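Local structure of glycine cleavage system transcriptional repressor, putative (Vibrio cholerae, 1U8S) at residues T89-S100 with Q140-S151. The protein probably acts as a transcriptional repressor of the glycine cleavage system, built from two ACT domains. Sequence-based numbering, arbitrary orientation.
Sequences THAYTVEVYVES and QFHIAISARVDS
Tyr92 O is gripped from opposite faces of its carbonyl plane: Val149 N reaches it across the strands at 3.1 Å, and His90 ND1 donates from the same segment. Val149 O is shared in turn by Tyr92 N and, through a weak bond, Ala91 N, so that Ala91 and Tyr92 both face Val149 in a classic beta bulge, at the start of the antiparallel pairing of strands 92-100 and 141-149. These are the two central strands of the second ACT domain's sheet, flanked by strands 120-128 and 172-179. Beyond the bulge, regular backbone bonds run to Ser100 and Phe141, with Val94 N to Ala147 O at 2.6 Å.

On the face carrying Val94, Val96, Val98, Ile143 and Ile145, the side chains pack against helices 107-116 and 155-168; Val94 CG2 meets Ala147 CB at 3.7 Å, while the Val94 and Val149 side chains cross at about a right angle, meeting CG1 to CG1. On the other face, the extended Arg148 chain is covered by His90 from the loop before the strand, CD 3.5 Å from the ring centroid, guanidinium and ring planes 10° apart. Tyr97 CG stands anti to the backbone N (chi1 -155°), which sets Tyr97 CD1 3.8 Å from Ala144 CB and carries the hydroxyl to His142. Tyr97 OH and His142 ND1 hydrogen-bond at 2.8 Å near the imidazole plane, while Glu99 CG sits over the centre of one imidazole face, 3.6 Å from the His142 ring centroid.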
loop_
_atom_site.group_PDB
_atom_site.type_symbol
_atom_site.label_atom_id
_atom_site.label_comp_id
_atom_site.label_asym_id
_atom_site.label_seq_id
_atom_site.Cartn_x
_atom_site.Cartn_y
_atom_site.Cartn_z
ATOM N N THR B 89 7.637 -5.578 13.567
ATOM C CA THR B 89 6.357 -5.406 14.240
ATOM C C THR B 89 6.245 -3.940 14.614
ATOM O O THR B 89 7.215 -3.342 15.077
ATOM C CB THR B 89 6.271 -6.265 15.521
ATOM O OG1 THR B 89 7.458 -6.080 16.304
ATOM C CG2 THR B 89 6.127 -7.739 15.168
ATOM N N HIS B 90 5.074 -3.350 14.396
ATOM C CA HIS B 90 4.901 -1.946 14.732
ATOM C C HIS B 90 3.863 -1.756 15.832
ATOM O O HIS B 90 2.781 -2.342 15.799
ATOM C CB HIS B 90 4.554 -1.138 13.470
ATOM C CG HIS B 90 3.101 -1.144 13.098
ATOM N ND1 HIS B 90 2.208 -0.203 13.573
ATOM C CD2 HIS B 90 2.404 -1.920 12.235
ATOM C CE1 HIS B 90 1.028 -0.395 13.012
ATOM N NE2 HIS B 90 1.120 -1.430 12.194
ATOM N N ALA B 91 4.218 -0.933 16.812
ATOM C CA ALA B 91 3.360 -0.660 17.952
ATOM C C ALA B 91 2.500 0.578 17.760
ATOM O O ALA B 91 1.468 0.743 18.409
ATOM C CB ALA B 91 4.207 -0.497 19.186
ATOM N N TYR B 92 2.922 1.468 16.880
ATOM C CA TYR B 92 2.144 2.667 16.665
ATOM C C TYR B 92 2.179 3.107 15.233
ATOM O O TYR B 92 3.038 2.697 14.445
ATOM C CB TYR B 92 2.663 3.815 17.520
ATOM C CG TYR B 92 2.408 3.671 18.995
ATOM C CD1 TYR B 92 1.293 4.258 19.594
ATOM C CD2 TYR B 92 3.307 2.985 19.804
ATOM C CE1 TYR B 92 1.085 4.167 20.977
ATOM C CE2 TYR B 92 3.112 2.886 21.181
ATOM C CZ TYR B 92 2.007 3.480 21.763
ATOM O OH TYR B 92 1.854 3.402 23.131
ATOM N N THR B 93 1.214 3.948 14.916
ATOM C CA THR B 93 1.086 4.540 13.608
ATOM C C THR B 93 1.045 6.007 13.933
ATOM O O THR B 93 0.180 6.450 14.682
ATOM C CB THR B 93 -0.256 4.176 12.915
ATOM O OG1 THR B 93 -0.194 2.842 12.402
ATOM C CG2 THR B 93 -0.543 5.148 11.774
ATOM N N VAL B 94 1.995 6.764 13.416
ATOM C CA VAL B 94 1.966 8.187 13.660
ATOM C C VAL B 94 1.416 8.791 12.388
ATOM O O VAL B 94 1.835 8.424 11.287
ATOM C CB VAL B 94 3.378 8.771 13.944
ATOM C CG1 VAL B 94 4.115 7.877 14.919
ATOM C CG2 VAL B 94 4.169 8.905 12.664
ATOM N N GLU B 95 0.447 9.681 12.536
ATOM C CA GLU B 95 -0.128 10.367 11.397
ATOM C C GLU B 95 0.317 11.814 11.514
ATOM O O GLU B 95 0.132 12.439 12.554
ATOM C CB GLU B 95 -1.648 10.312 11.438
ATOM C CG GLU B 95 -2.198 8.933 11.628
ATOM C CD GLU B 95 -3.713 8.924 11.652
ATOM O OE1 GLU B 95 -4.313 9.886 12.187
ATOM O OE2 GLU B 95 -4.302 7.945 11.146
ATOM N N VAL B 96 0.914 12.344 10.455
ATOM C CA VAL B 96 1.376 13.722 10.469
ATOM C C VAL B 96 0.596 14.546 9.461
ATOM O O VAL B 96 0.197 14.042 8.409
ATOM C CB VAL B 96 2.877 13.810 10.127
ATOM C CG1 VAL B 96 3.243 15.230 9.762
ATOM C CG2 VAL B 96 3.699 13.353 11.308
ATOM N N TYR B 97 0.375 15.812 9.792
ATOM C CA TYR B 97 -0.338 16.709 8.901
ATOM C C TYR B 97 0.344 18.066 8.919
ATOM O O TYR B 97 0.358 18.758 9.935
ATOM C CB TYR B 97 -1.796 16.860 9.322
ATOM C CG TYR B 97 -2.657 17.250 8.155
ATOM C CD1 TYR B 97 -2.932 16.329 7.145
ATOM C CD2 TYR B 97 -3.138 18.554 8.008
ATOM C CE1 TYR B 97 -3.666 16.689 6.006
ATOM C CE2 TYR B 97 -3.874 18.929 6.870
ATOM C CZ TYR B 97 -4.133 17.986 5.875
ATOM O OH TYR B 97 -4.855 18.318 4.754
ATOM N N VAL B 98 0.913 18.443 7.784
ATOM C CA VAL B 98 1.617 19.703 7.684
ATOM C C VAL B 98 0.923 20.615 6.700
ATOM O O VAL B 98 0.496 20.171 5.645
ATOM C CB VAL B 98 3.080 19.468 7.227
ATOM C CG1 VAL B 98 3.785 20.802 6.976
ATOM C CG2 VAL B 98 3.824 18.660 8.284
ATOM N N GLU B 99 0.814 21.891 7.045
ATOM C CA GLU B 99 0.183 22.868 6.164
ATOM C C GLU B 99 1.104 24.068 5.993
ATOM O O GLU B 99 1.653 24.569 6.969
ATOM C CB GLU B 99 -1.155 23.324 6.742
ATOM C CG GLU B 99 -2.229 22.250 6.752
ATOM C CD GLU B 99 -3.446 22.648 7.567
ATOM O OE1 GLU B 99 -4.474 21.941 7.487
ATOM O OE2 GLU B 99 -3.368 23.665 8.293
ATOM N N SER B 100 1.267 24.518 4.751
ATOM C CA SER B 100 2.114 25.655 4.448
ATOM C C SER B 100 1.530 26.453 3.302
ATOM O O SER B 100 0.565 26.033 2.676
ATOM C CB SER B 100 3.515 25.187 4.060
ATOM O OG SER B 100 4.322 26.290 3.674
ATOM N N GLN B 140 -2.975 27.027 -0.435
ATOM C CA GLN B 140 -2.209 26.357 0.609
ATOM C C GLN B 140 -1.761 24.957 0.192
ATOM O O GLN B 140 -2.407 24.301 -0.628
ATOM C CB GLN B 140 -3.022 26.267 1.898
ATOM C CG GLN B 140 -2.824 27.439 2.839
ATOM C CD GLN B 140 -3.618 27.275 4.114
ATOM O OE1 GLN B 140 -3.484 26.273 4.814
ATOM N NE2 GLN B 140 -4.455 28.255 4.423
ATOM N N PHE B 141 -0.651 24.507 0.766
ATOM C CA PHE B 141 -0.106 23.190 0.460
ATOM C C PHE B 141 -0.227 22.297 1.699
ATOM O O PHE B 141 0.232 22.684 2.775
ATOM C CB PHE B 141 1.363 23.335 0.058
ATOM C CG PHE B 141 1.949 22.094 -0.553
ATOM C CD1 PHE B 141 1.552 21.672 -1.819
ATOM C CD2 PHE B 141 2.895 21.346 0.136
ATOM C CE1 PHE B 141 2.089 20.524 -2.390
ATOM C CE2 PHE B 141 3.434 20.197 -0.426
ATOM C CZ PHE B 141 3.028 19.787 -1.695
ATOM N N HIS B 142 -0.851 21.124 1.552
ATOM C CA HIS B 142 -1.022 20.191 2.674
ATOM C C HIS B 142 -0.292 18.859 2.473
ATOM O O HIS B 142 -0.425 18.208 1.433
ATOM C CB HIS B 142 -2.509 19.874 2.932
ATOM C CG HIS B 142 -3.338 21.060 3.325
ATOM N ND1 HIS B 142 -4.569 20.934 3.937
ATOM C CD2 HIS B 142 -3.134 22.391 3.169
ATOM C CE1 HIS B 142 -5.084 22.135 4.141
ATOM N NE2 HIS B 142 -4.234 23.036 3.684
ATOM N N ILE B 143 0.470 18.454 3.481
ATOM C CA ILE B 143 1.203 17.189 3.443
ATOM C C ILE B 143 0.580 16.246 4.473
ATOM O O ILE B 143 0.255 16.655 5.585
ATOM C CB ILE B 143 2.717 17.403 3.782
ATOM C CG1 ILE B 143 3.364 18.305 2.720
ATOM C CG2 ILE B 143 3.452 16.062 3.853
ATOM C CD1 ILE B 143 4.839 18.645 2.977
ATOM N N ALA B 144 0.380 14.992 4.092
ATOM C CA ALA B 144 -0.181 13.996 5.012
ATOM C C ALA B 144 0.662 12.729 4.929
ATOM O O ALA B 144 0.781 12.117 3.865
ATOM C CB ALA B 144 -1.633 13.688 4.664
ATOM N N ILE B 145 1.243 12.345 6.055
ATOM C CA ILE B 145 2.099 11.168 6.108
ATOM C C ILE B 145 1.673 10.206 7.213
ATOM O O ILE B 145 1.283 10.631 8.305
ATOM C CB ILE B 145 3.585 11.580 6.379
ATOM C CG1 ILE B 145 4.152 12.342 5.173
ATOM C CG2 ILE B 145 4.432 10.342 6.730
ATOM C CD1 ILE B 145 5.439 13.097 5.467
ATOM N N SER B 146 1.757 8.911 6.932
ATOM C CA SER B 146 1.439 7.887 7.928
ATOM C C SER B 146 2.693 7.059 8.090
ATOM O O SER B 146 3.254 6.582 7.101
ATOM C CB SER B 146 0.280 6.992 7.472
ATOM O OG SER B 146 -0.955 7.679 7.609
ATOM N N ALA B 147 3.143 6.890 9.327
ATOM C CA ALA B 147 4.351 6.114 9.557
ATOM C C ALA B 147 4.191 5.199 10.750
ATOM O O ALA B 147 3.415 5.467 11.659
ATOM C CB ALA B 147 5.546 7.034 9.760
ATOM N N ARG B 148 4.939 4.108 10.735
ATOM C CA ARG B 148 4.869 3.140 11.800
ATOM C C ARG B 148 6.155 3.105 12.601
ATOM O O ARG B 148 7.244 3.026 12.037
ATOM C CB ARG B 148 4.573 1.765 11.207
ATOM C CG ARG B 148 3.227 1.697 10.508
ATOM C CD ARG B 148 3.039 0.368 9.815
ATOM N NE ARG B 148 1.727 0.240 9.190
ATOM C CZ ARG B 148 1.361 -0.784 8.426
ATOM N NH1 ARG B 148 2.217 -1.776 8.191
ATOM N NH2 ARG B 148 0.143 -0.812 7.893
ATOM N N VAL B 149 6.017 3.192 13.921
ATOM C CA VAL B 149 7.161 3.128 14.821
ATOM C C VAL B 149 6.978 1.941 15.756
ATOM O O VAL B 149 5.849 1.572 16.098
ATOM C CB VAL B 149 7.274 4.392 15.657
ATOM C CG1 VAL B 149 7.341 5.595 14.736
ATOM C CG2 VAL B 149 6.102 4.494 16.609
ATOM N N ASP B 150 8.082 1.330 16.159
ATOM C CA ASP B 150 7.988 0.192 17.054
ATOM C C ASP B 150 7.879 0.656 18.503
ATOM O O ASP B 150 7.766 1.850 18.773
ATOM C CB ASP B 150 9.191 -0.729 16.861
ATOM C CG ASP B 150 10.509 -0.001 16.989
ATOM O OD1 ASP B 150 11.458 -0.385 16.279
ATOM O OD2 ASP B 150 10.605 0.943 17.800
ATOM N N SER B 151 7.898 -0.296 19.427
ATOM C CA SER B 151 7.789 -0.003 20.857
ATOM C C SER B 151 9.024 0.715 21.418
ATOM O O SER B 151 8.935 1.432 22.419
ATOM C CB SER B 151 7.565 -1.310 21.617
ATOM O OG SER B 151 8.577 -2.248 21.286
#